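Local coordinates for protein 4-hydroxy-tetrahydrodipicolinate synthase (PDB 1O5K) that probably catalyses the condensation of pyruvate with L-aspartate-beta-semialdehyde to 4-hydroxy-tetrahydrodipicolinate, a step in lysine biosynthesis through diaminopimelate, at residues V186-K190 and A212-G216. Sequence-based numbering, arbitrary orientation.
Sequences VSLTK and AGGDG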
# COMPACT_ATOMS: atom_id res chain seq x y z
N VAL A 186 21.54 -3.90 6.55
CA VAL A 186 22.60 -4.38 7.43
C VAL A 186 23.54 -5.32 6.67
O VAL A 186 24.74 -5.13 6.70
CB VAL A 186 22.08 -5.08 8.68
CG1 VAL A 186 23.28 -5.65 9.47
CG2 VAL A 186 21.32 -4.09 9.54
N SER A 187 22.99 -6.35 6.02
CA SER A 187 23.80 -7.40 5.37
C SER A 187 24.67 -6.80 4.27
O SER A 187 25.89 -7.04 4.19
CB SER A 187 22.86 -8.43 4.72
OG SER A 187 23.65 -9.37 3.97
N LEU A 188 24.06 -6.01 3.39
CA LEU A 188 24.80 -5.62 2.18
C LEU A 188 25.82 -4.54 2.49
O LEU A 188 26.90 -4.54 1.90
CB LEU A 188 23.84 -5.16 1.12
CG LEU A 188 22.99 -6.20 0.41
CD1 LEU A 188 22.30 -5.54 -0.75
CD2 LEU A 188 23.83 -7.42 -0.09
N THR A 189 25.48 -3.57 3.37
CA THR A 189 26.44 -2.50 3.68
C THR A 189 27.70 -3.05 4.40
O THR A 189 28.83 -2.67 4.09
CB THR A 189 25.84 -1.32 4.46
OG1 THR A 189 25.31 -1.78 5.72
CG2 THR A 189 24.66 -0.64 3.73
N LYS A 190 27.49 -3.99 5.32
CA LYS A 190 28.59 -4.53 6.10
C LYS A 190 29.41 -5.47 5.30
O LYS A 190 30.59 -5.64 5.56
CB LYS A 190 28.08 -5.20 7.38
CG LYS A 190 27.65 -4.12 8.37
CD LYS A 190 27.12 -4.64 9.70
CE LYS A 190 26.57 -3.49 10.58
NZ LYS A 190 27.64 -2.63 11.24
N ALA A 212 19.35 -8.28 13.44
CA ALA A 212 19.85 -8.31 12.05
C ALA A 212 21.37 -8.10 11.96
O ALA A 212 21.99 -8.34 10.92
CB ALA A 212 19.14 -7.21 11.24
N GLY A 213 21.91 -7.58 13.05
CA GLY A 213 23.33 -7.32 13.24
C GLY A 213 23.76 -5.87 13.17
O GLY A 213 24.94 -5.58 12.93
N GLY A 214 22.82 -4.94 13.40
CA GLY A 214 23.08 -3.52 13.40
C GLY A 214 23.63 -3.02 14.73
O GLY A 214 23.96 -3.80 15.62
N ASP A 215 23.74 -1.70 14.81
CA ASP A 215 24.56 -1.03 15.79
C ASP A 215 23.86 -0.18 16.88
O ASP A 215 24.52 0.42 17.71
CB ASP A 215 25.62 -0.21 15.07
CG ASP A 215 26.47 -1.08 14.23
OD1 ASP A 215 26.30 -1.09 12.99
OD2 ASP A 215 27.21 -1.92 14.74
N GLY A 216 22.53 -0.19 16.89
CA GLY A 216 21.79 0.58 17.83
C GLY A 216 20.67 1.37 17.20
O GLY A 216 20.03 0.92 16.25
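K190 and D215 illustrate how a long side chain can carry a charge from the outer-layer helix 179-192 to a buried loop residue just before strand 216-219. The two side chains approach from opposite directions, and the lysine NZ donates to D215 OD1 at 2.7 Å, a hydrogen bond within a salt bridge that uses the syn lone pair of the oxygen. The lysine runs extended as far as CE and bends only at its last torsion (chi4 -75°), which turns the ammonium onto the carboxylate. NZ also bonds to the backbone O of F196, while D215 OD1 receives V198 N and OD2 forms a salt bridge with R15. With both oxygens engaged, the carboxylate is restrained in rotation, and the two cationic partners would be expected to favour its ionised form.

In this TIM barrel the contact joins helix 179-192 to the loop that leads from helix 206-212 into strand 216-219. The loop opens with a Schellman motif in which G213 takes a positive phi (106°), and here the contacts are van der Waals, mostly of side-chain carbons against backbone carbonyls. V186 points its side chain at this turn, and its chi1 of 175° sends CG1 to the A212 carbonyl, 3.3 Å from A212 O. The other methyl, CG2, makes the one apolar pair, with A212 CB at 4.2 Å. The lysine's methylene chain passes the next carbonyl, with K190 CE 3.5 Å from G213 O. A212 O is in turn hydrogen-bonded by R249 of a second subunit, placing this helix end at a subunit interface of the tetramer.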